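Local coordinates for protein Phl p 3 allergen (Phleum pratense, PDB 3FT1) that is a secreted major grass pollen allergen recognised by IgE, built as a single domain related to the C-terminal domain of the expansins and of uncertain biochemical function, at residues A1-T7 with L19-R25; L61-F67 with F79-T85; D28-E34 with F67-G73. All coordinates share one frame; numbering follows the deposited sequence.

Interaction 1 (A1-T7 with L19-R25)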
# COMPACT_ATOMS: atom_id res chain seq x y z
N ALA A 1 11.63 -2.78 13.86
CA ALA A 1 10.28 -2.30 13.61
C ALA A 1 10.03 -2.27 12.11
O ALA A 1 10.97 -2.43 11.32
CB ALA A 1 10.10 -0.91 14.20
N VAL A 2 8.78 -2.05 11.72
CA VAL A 2 8.44 -1.94 10.31
C VAL A 2 8.14 -0.48 9.99
O VAL A 2 7.25 0.13 10.58
CB VAL A 2 7.23 -2.83 9.93
CG1 VAL A 2 6.81 -2.59 8.49
CG2 VAL A 2 7.58 -4.30 10.14
N GLN A 3 8.93 0.09 9.07
CA GLN A 3 8.76 1.47 8.65
C GLN A 3 8.35 1.46 7.19
O GLN A 3 8.85 0.66 6.41
CB GLN A 3 10.08 2.23 8.81
CG GLN A 3 10.58 2.28 10.24
CD GLN A 3 12.01 2.79 10.39
OE1 GLN A 3 12.91 2.38 9.65
NE2 GLN A 3 12.21 3.70 11.34
N VAL A 4 7.43 2.33 6.81
CA VAL A 4 6.96 2.30 5.43
C VAL A 4 6.59 3.68 4.93
O VAL A 4 6.13 4.51 5.70
CB VAL A 4 5.77 1.33 5.27
CG1 VAL A 4 4.54 1.87 6.01
CG2 VAL A 4 5.45 1.12 3.80
N THR A 5 6.84 3.92 3.65
CA THR A 5 6.29 5.09 2.98
C THR A 5 5.61 4.63 1.70
O THR A 5 6.01 3.62 1.10
CB THR A 5 7.36 6.17 2.64
OG1 THR A 5 8.33 5.62 1.74
CG2 THR A 5 8.05 6.69 3.90
N PHE A 6 4.57 5.36 1.29
CA PHE A 6 3.83 5.08 0.08
C PHE A 6 3.88 6.35 -0.74
O PHE A 6 3.38 7.38 -0.29
CB PHE A 6 2.35 4.83 0.38
CG PHE A 6 2.07 3.64 1.27
CD1 PHE A 6 1.62 2.45 0.72
CD2 PHE A 6 2.21 3.73 2.64
CE1 PHE A 6 1.33 1.36 1.53
CE2 PHE A 6 1.93 2.64 3.46
CZ PHE A 6 1.49 1.46 2.90
N THR A 7 4.46 6.30 -1.93
CA THR A 7 4.47 7.47 -2.81
C THR A 7 3.62 7.19 -4.03
O THR A 7 3.85 6.23 -4.76
CB THR A 7 5.89 7.82 -3.26
OG1 THR A 7 6.72 7.99 -2.10
CG2 THR A 7 5.90 9.11 -4.09
N LEU A 19 2.05 2.62 -6.73
CA LEU A 19 2.69 3.05 -5.50
C LEU A 19 4.13 2.60 -5.41
O LEU A 19 4.43 1.41 -5.54
CB LEU A 19 1.95 2.49 -4.29
CG LEU A 19 0.50 2.93 -4.11
CD1 LEU A 19 -0.15 2.13 -2.99
CD2 LEU A 19 0.45 4.43 -3.81
N ASP A 20 5.01 3.58 -5.20
CA ASP A 20 6.36 3.31 -4.75
C ASP A 20 6.29 3.08 -3.25
O ASP A 20 6.11 4.01 -2.47
CB ASP A 20 7.27 4.50 -5.05
CG ASP A 20 8.71 4.26 -4.63
OD1 ASP A 20 9.04 3.12 -4.24
OD2 ASP A 20 9.51 5.21 -4.71
N ILE A 21 6.39 1.82 -2.85
CA ILE A 21 6.32 1.48 -1.45
C ILE A 21 7.73 1.19 -0.98
O ILE A 21 8.41 0.32 -1.54
CB ILE A 21 5.40 0.24 -1.21
CG1 ILE A 21 3.98 0.53 -1.72
CG2 ILE A 21 5.38 -0.14 0.26
CD1 ILE A 21 3.03 -0.65 -1.63
N LYS A 22 8.18 1.93 0.02
CA LYS A 22 9.49 1.70 0.62
C LYS A 22 9.27 1.05 1.97
O LYS A 22 8.82 1.69 2.92
CB LYS A 22 10.25 3.02 0.75
CG LYS A 22 10.73 3.56 -0.58
CD LYS A 22 11.91 2.72 -1.08
CE LYS A 22 12.46 3.22 -2.40
NZ LYS A 22 11.56 2.89 -3.54
N TYR A 23 9.59 -0.24 2.04
CA TYR A 23 9.32 -1.06 3.21
C TYR A 23 10.65 -1.39 3.85
O TYR A 23 11.57 -1.86 3.19
CB TYR A 23 8.62 -2.34 2.77
CG TYR A 23 8.40 -3.39 3.84
CD1 TYR A 23 7.20 -3.46 4.53
CD2 TYR A 23 9.39 -4.32 4.15
CE1 TYR A 23 6.98 -4.43 5.50
CE2 TYR A 23 9.18 -5.29 5.12
CZ TYR A 23 7.97 -5.34 5.79
OH TYR A 23 7.74 -6.28 6.76
N THR A 24 10.73 -1.11 5.15
CA THR A 24 11.96 -1.32 5.90
C THR A 24 11.68 -2.19 7.11
O THR A 24 10.97 -1.77 8.03
CB THR A 24 12.51 0.02 6.42
OG1 THR A 24 12.65 0.94 5.34
CG2 THR A 24 13.84 -0.18 7.08
N ARG A 25 12.24 -3.40 7.11
CA ARG A 25 12.21 -4.26 8.29
C ARG A 25 13.54 -5.00 8.34
O ARG A 25 13.82 -5.82 7.48
CB ARG A 25 11.06 -5.28 8.23
CG ARG A 25 10.98 -6.11 9.51
CD ARG A 25 9.84 -7.12 9.54
NE ARG A 25 9.69 -7.60 10.92
CZ ARG A 25 10.23 -8.72 11.40
NH1 ARG A 25 10.93 -9.53 10.62
NH2 ARG A 25 10.06 -9.03 12.67
O HOH W 1 7.73 5.75 -0.82
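Val2 straddles two residues of the facing strand. Its first torsion (chi1 174°) sends CG1 to Tyr23 and CG2 to Arg25: CG1 comes obliquely to the Tyr23 ring, 3.5 Å from CE1 of Tyr23, while CG2 rests against the extended chain of Arg25, 3.7 Å from CD of Arg25 and at the guanidinium edge, near its plane. That guanidinium forms a salt bridge with Asp28 through NH1. Further along the same face, Ile21 fits between Val4 and Phe6, all three side chains pointing the same way. Its CG2 meets CG2 of Val4 at 3.8 Å, and CG1 of Ile21 lies 3.9 Å from CD1 of Phe6. Leu19 closes the row at the ring edge, its CD1 4.1 Å from CD1 of Phe6.

The other face is polar. Thr5 OG1, set between its own backbone N and carbonyl carbon (chi1 61°), touches CB of Lys22 at 3.4 Å. A water ties Thr5 OG1 to Thr7 OG1 and to the Asp20 carbonyl. Lys22 bends back along its own strand to put NZ 2.6 Å from OD1 of Asp20, a salt bridge on the syn lone pair.

Paired backbone bonds at Gln3-Thr24, Thr5-Lys22 and Thr7-Asp20 hold this antiparallel hairpin together. Strand 92-93 flanks it beside 3-8, where Thr92 also bonds Thr7 OG1, and strand 52-56 beside 16-24; the Val4, Phe6 and Ile21 face packs onto strands 65-71, 76-83 and 30-36.

Interaction 2 (L61-F67 with F79-T85)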
# COMPACT_ATOMS: atom_id res chain seq x y z
N LEU A 61 -11.69 3.50 -6.99
CA LEU A 61 -11.31 2.95 -5.70
C LEU A 61 -11.91 3.80 -4.59
O LEU A 61 -12.02 5.03 -4.70
CB LEU A 61 -9.79 2.89 -5.60
CG LEU A 61 -9.11 1.99 -6.63
CD1 LEU A 61 -7.63 2.27 -6.72
CD2 LEU A 61 -9.35 0.53 -6.29
N VAL A 62 -12.31 3.15 -3.51
CA VAL A 62 -12.95 3.84 -2.41
C VAL A 62 -12.02 3.84 -1.20
O VAL A 62 -11.69 2.78 -0.65
CB VAL A 62 -14.29 3.18 -2.05
CG1 VAL A 62 -14.88 3.81 -0.81
CG2 VAL A 62 -15.26 3.27 -3.23
N GLY A 63 -11.59 5.04 -0.80
CA GLY A 63 -10.71 5.21 0.34
C GLY A 63 -11.43 5.76 1.55
O GLY A 63 -12.65 5.96 1.51
N PRO A 64 -10.69 6.04 2.63
CA PRO A 64 -9.23 5.89 2.70
C PRO A 64 -8.79 4.43 2.60
O PRO A 64 -9.53 3.51 2.94
CB PRO A 64 -8.87 6.47 4.06
CG PRO A 64 -10.13 6.47 4.84
CD PRO A 64 -11.25 6.59 3.87
N PHE A 65 -7.56 4.21 2.13
CA PHE A 65 -7.11 2.87 1.80
C PHE A 65 -6.30 2.23 2.91
O PHE A 65 -5.45 2.87 3.52
CB PHE A 65 -6.30 2.92 0.50
CG PHE A 65 -7.06 3.53 -0.65
CD1 PHE A 65 -8.14 2.88 -1.20
CD2 PHE A 65 -6.69 4.77 -1.16
CE1 PHE A 65 -8.85 3.44 -2.25
CE2 PHE A 65 -7.40 5.34 -2.22
CZ PHE A 65 -8.48 4.66 -2.76
N ASN A 66 -6.57 0.95 3.16
CA ASN A 66 -5.81 0.14 4.12
C ASN A 66 -4.91 -0.83 3.38
O ASN A 66 -5.25 -1.29 2.29
CB ASN A 66 -6.78 -0.63 5.01
CG ASN A 66 -7.92 0.24 5.49
OD1 ASN A 66 -7.73 1.11 6.34
ND2 ASN A 66 -9.11 0.03 4.93
N PHE A 67 -3.75 -1.13 3.95
CA PHE A 67 -2.78 -2.01 3.31
C PHE A 67 -2.31 -3.10 4.27
O PHE A 67 -1.96 -2.81 5.41
CB PHE A 67 -1.58 -1.20 2.79
CG PHE A 67 -1.94 -0.24 1.70
CD1 PHE A 67 -1.91 -0.64 0.37
CD2 PHE A 67 -2.36 1.05 2.00
CE1 PHE A 67 -2.28 0.23 -0.65
CE2 PHE A 67 -2.72 1.93 0.98
CZ PHE A 67 -2.68 1.52 -0.34
N PHE A 79 -1.54 -1.43 7.86
CA PHE A 79 -1.52 0.01 8.02
C PHE A 79 -2.87 0.54 7.56
O PHE A 79 -3.25 0.38 6.41
CB PHE A 79 -0.38 0.62 7.20
CG PHE A 79 0.97 0.29 7.75
CD1 PHE A 79 1.59 1.13 8.66
CD2 PHE A 79 1.62 -0.87 7.37
CE1 PHE A 79 2.83 0.83 9.18
CE2 PHE A 79 2.87 -1.18 7.89
CZ PHE A 79 3.47 -0.33 8.79
N ASP A 80 -3.60 1.16 8.49
CA ASP A 80 -4.99 1.52 8.24
C ASP A 80 -5.16 2.97 7.80
O ASP A 80 -4.51 3.87 8.32
CB ASP A 80 -5.85 1.23 9.47
CG ASP A 80 -5.95 -0.26 9.77
OD1 ASP A 80 -6.70 -0.96 9.07
OD2 ASP A 80 -5.27 -0.73 10.71
N GLU A 81 -6.06 3.17 6.83
CA GLU A 81 -6.41 4.49 6.32
C GLU A 81 -5.17 5.35 6.06
O GLU A 81 -5.04 6.47 6.55
CB GLU A 81 -7.41 5.18 7.26
CG GLU A 81 -8.61 4.28 7.59
CD GLU A 81 -9.81 5.05 8.09
OE1 GLU A 81 -9.66 6.23 8.47
OE2 GLU A 81 -10.92 4.47 8.10
N VAL A 82 -4.27 4.80 5.27
CA VAL A 82 -2.98 5.42 4.99
C VAL A 82 -3.03 6.46 3.87
O VAL A 82 -2.31 7.45 3.91
CB VAL A 82 -1.93 4.36 4.60
CG1 VAL A 82 -0.60 5.04 4.29
CG2 VAL A 82 -1.77 3.37 5.73
N ILE A 83 -3.86 6.20 2.87
CA ILE A 83 -4.00 7.08 1.71
C ILE A 83 -5.46 7.46 1.52
O ILE A 83 -6.35 6.60 1.54
CB ILE A 83 -3.47 6.38 0.44
CG1 ILE A 83 -2.01 5.95 0.64
CG2 ILE A 83 -3.64 7.27 -0.79
CD1 ILE A 83 -1.41 5.25 -0.54
N PRO A 84 -5.73 8.76 1.34
CA PRO A 84 -7.12 9.20 1.22
C PRO A 84 -7.63 8.89 -0.16
O PRO A 84 -6.82 8.68 -1.06
CB PRO A 84 -7.03 10.71 1.39
CG PRO A 84 -5.67 11.05 0.86
CD PRO A 84 -4.78 9.87 1.19
N THR A 85 -8.94 8.87 -0.33
CA THR A 85 -9.51 8.69 -1.65
C THR A 85 -8.94 9.72 -2.63
O THR A 85 -8.53 9.37 -3.74
CB THR A 85 -11.02 8.82 -1.60
OG1 THR A 85 -11.52 7.85 -0.68
CG2 THR A 85 -11.62 8.58 -2.97
O HOH W 2 -10.83 2.64 5.41
O HOH W 3 -9.24 0.31 8.54
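The hairpin of strands 65-71 and 76-83 breaks its regular pairing where Asn66 meets Glu81, at a corner in the second strand. Phe67 and Phe79 still form an ordinary antiparallel hydrogen-bonded pair, each N bound to the other's carbonyl. Beyond it Glu81 takes a left-handed backbone conformation, and its N is held by a side chain instead: OD1 of Asn66 accepts from Glu81 N at 2.7 Å, the donor lying 30° from the amide plane. After the corner Phe65 N donates to Ile83 O (2.7 Å) and Val82 N to Phe65 O (2.9 Å). The Ile83 N buried here has no partner in the model.

On the outer side Pro64, which follows a cis peptide bond, lies alongside the Glu81 chain, its CG 3.6 Å from CD of Glu81. One water joins Pro64 O, Asn66 ND2 and Glu81 OE2; this water on ND2 and Glu81 N on OD1 engage both ends of the amide. Inward, Ile83 runs at about a right angle to Phe67, with CD1 of Ile83 3.9 Å from CE2 of Phe67. Val82 CB approaches the edge of the same ring, while Ile83 CB sits in the plane of the Phe65 ring, 3.9 Å from CD2 of Phe65.

Past the corner, Val82 and Ile83 touch Phe6 and Tyr93. Such a corner, turning the outer strand to a different sheet or face, is consistent with the immunoglobulin-like beta-sandwich of expansin C-terminal domains.

Interaction 3 (D28-E34 with F67-G73)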
# COMPACT_ATOMS: atom_id res chain seq x y z
N ASP A 28 14.71 -8.41 6.70
CA ASP A 28 13.49 -8.94 6.09
C ASP A 28 13.18 -8.10 4.86
O ASP A 28 13.80 -7.07 4.62
CB ASP A 28 12.33 -8.86 7.09
CG ASP A 28 11.30 -9.98 6.91
OD1 ASP A 28 11.29 -10.65 5.85
OD2 ASP A 28 10.49 -10.17 7.84
N SER A 29 12.21 -8.55 4.07
CA SER A 29 11.78 -7.78 2.91
C SER A 29 10.32 -8.06 2.64
O SER A 29 9.75 -9.00 3.16
CB SER A 29 12.63 -8.11 1.68
OG SER A 29 12.51 -9.48 1.32
N LEU A 30 9.71 -7.21 1.81
CA LEU A 30 8.30 -7.33 1.52
C LEU A 30 8.06 -8.51 0.58
O LEU A 30 8.80 -8.70 -0.38
CB LEU A 30 7.84 -6.04 0.86
CG LEU A 30 6.37 -5.66 0.83
CD1 LEU A 30 5.70 -5.91 2.17
CD2 LEU A 30 6.26 -4.19 0.43
N ALA A 31 7.03 -9.30 0.87
CA ALA A 31 6.64 -10.41 0.01
C ALA A 31 5.31 -10.12 -0.69
O ALA A 31 5.19 -10.30 -1.91
CB ALA A 31 6.53 -11.70 0.82
N GLU A 32 4.32 -9.68 0.08
CA GLU A 32 2.98 -9.43 -0.45
C GLU A 32 2.48 -8.09 0.07
O GLU A 32 2.76 -7.72 1.20
CB GLU A 32 1.99 -10.49 0.02
CG GLU A 32 2.24 -11.92 -0.41
CD GLU A 32 1.16 -12.86 0.13
OE1 GLU A 32 -0.03 -12.45 0.13
OE2 GLU A 32 1.49 -13.97 0.57
N VAL A 33 1.71 -7.39 -0.76
CA VAL A 33 0.98 -6.21 -0.32
C VAL A 33 -0.46 -6.35 -0.83
O VAL A 33 -0.67 -6.66 -1.99
CB VAL A 33 1.56 -4.93 -0.95
CG1 VAL A 33 0.72 -3.71 -0.56
CG2 VAL A 33 3.00 -4.75 -0.54
N GLU A 34 -1.43 -6.11 0.05
CA GLU A 34 -2.83 -6.12 -0.36
C GLU A 34 -3.52 -4.84 0.05
O GLU A 34 -3.15 -4.23 1.05
CB GLU A 34 -3.57 -7.30 0.27
CG GLU A 34 -3.02 -8.64 -0.13
CD GLU A 34 -3.23 -9.67 0.96
OE1 GLU A 34 -2.74 -9.44 2.08
OE2 GLU A 34 -3.88 -10.70 0.68
N PHE A 67 -3.75 -1.13 3.95
CA PHE A 67 -2.78 -2.01 3.31
C PHE A 67 -2.31 -3.10 4.27
O PHE A 67 -1.96 -2.81 5.41
CB PHE A 67 -1.58 -1.20 2.79
CG PHE A 67 -1.94 -0.24 1.70
CD1 PHE A 67 -1.91 -0.64 0.37
CD2 PHE A 67 -2.36 1.05 2.00
CE1 PHE A 67 -2.28 0.23 -0.65
CE2 PHE A 67 -2.72 1.93 0.98
CZ PHE A 67 -2.68 1.52 -0.34
N ARG A 68 -2.31 -4.34 3.79
CA ARG A 68 -1.78 -5.45 4.57
C ARG A 68 -0.48 -5.90 3.93
O ARG A 68 -0.44 -6.18 2.73
CB ARG A 68 -2.75 -6.62 4.62
CG ARG A 68 -2.20 -7.83 5.36
CD ARG A 68 -3.30 -8.79 5.75
NE ARG A 68 -3.83 -9.51 4.60
CZ ARG A 68 -4.84 -10.38 4.66
NH1 ARG A 68 -5.42 -10.64 5.82
NH2 ARG A 68 -5.25 -10.99 3.56
N PHE A 69 0.57 -5.96 4.75
CA PHE A 69 1.88 -6.43 4.32
C PHE A 69 2.18 -7.81 4.90
O PHE A 69 1.88 -8.08 6.06
CB PHE A 69 2.97 -5.48 4.80
CG PHE A 69 2.91 -4.11 4.18
CD1 PHE A 69 3.48 -3.87 2.95
CD2 PHE A 69 2.30 -3.06 4.84
CE1 PHE A 69 3.44 -2.62 2.37
CE2 PHE A 69 2.25 -1.80 4.27
CZ PHE A 69 2.82 -1.59 3.03
N MET A 70 2.80 -8.66 4.08
CA MET A 70 3.41 -9.89 4.56
C MET A 70 4.86 -9.89 4.12
O MET A 70 5.15 -9.74 2.93
CB MET A 70 2.69 -11.11 3.97
CG MET A 70 1.36 -11.40 4.61
SD MET A 70 1.56 -11.98 6.31
CE MET A 70 2.51 -13.48 6.05
N SER A 71 5.77 -9.99 5.08
CA SER A 71 7.20 -10.02 4.77
C SER A 71 7.62 -11.42 4.34
O SER A 71 6.87 -12.39 4.55
CB SER A 71 8.03 -9.59 5.98
OG SER A 71 8.13 -10.64 6.93
N LYS A 72 8.79 -11.54 3.73
CA LYS A 72 9.33 -12.85 3.37
C LYS A 72 9.48 -13.71 4.62
O LYS A 72 9.27 -14.92 4.58
CB LYS A 72 10.69 -12.72 2.67
CG LYS A 72 10.63 -12.76 1.16
CD LYS A 72 10.36 -11.39 0.56
CE LYS A 72 10.23 -11.48 -0.95
NZ LYS A 72 11.40 -12.13 -1.59
N GLY A 73 9.83 -13.07 5.72
CA GLY A 73 10.00 -13.75 7.00
C GLY A 73 8.70 -14.10 7.70
O GLY A 73 8.71 -14.71 8.77
O HOH W 4 -0.19 -9.09 2.29
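Glu34 and Arg68 lie side by side and form a side-on salt bridge, the guanidinium using NE and NH2. Arg68 NE reaches OE1 of Glu34 at 2.7 Å and NH2 reaches OE2 of Glu34 at 3.2 Å, both oxygens close to the guanidinium plane, whereas the carboxylate is turned 32° against it. A bend at chi3 (72°) swings the arginine head round to the acid. A water links Glu34 OE1 to Arg68 O, and Trp43 makes a cation-pi contact with Arg68.

Backbone bonds join Glu34 to Arg68 and Glu32 to Met70 in antiparallel register. Ala31 N and Glu32 N then both donate to Met70 O, at 2.8 Å and 3.0 Å respectively: a classic beta bulge, shifting the register by one residue.

Bonds to the Asp28 carboxylate fasten the far end. Asp28 OD1 accepts Gly73 N at 2.8 Å on its syn lone pair, and also its neighbour Ser29 N. OD2 of Asp28 takes the Ser71 hydroxyl from above the carboxylate plane at 2.6 Å, and Arg25 forms a salt bridge with the same oxygen.

Apolar contacts lie opposite the salt-bridge face. Val33 points the same way as Phe69, CG2 of Val33 being 3.6 Å from CD1 of Phe69, and Trp53 of strand 52-56 also touches Val33.

Overall arrangement
All three interactions feed one hydrophobic interior. Interactions 2 and 3 share Phe67 and strand 65-71, yet their centres are about 17 Å apart on opposite sides of the chain's centre: that strand lies between 76-83 and 30-36 in the sheet and pairs with both, interaction 2 taking its beginning and interaction 3 its later part. Interaction 1 lies across the core from both, its centre about 15 Å from that of interaction 2 and about 10 Å from that of interaction 3. Phe6 CE1 packs 3.6 Å from Phe67 CG, and Val4 CG1 3.7 Å from Phe79 CZ. At the far end Tyr23 OH lies 3.4 Å from Ser71 CB, and the Arg25-Asp28 salt bridge joins interactions 1 and 3.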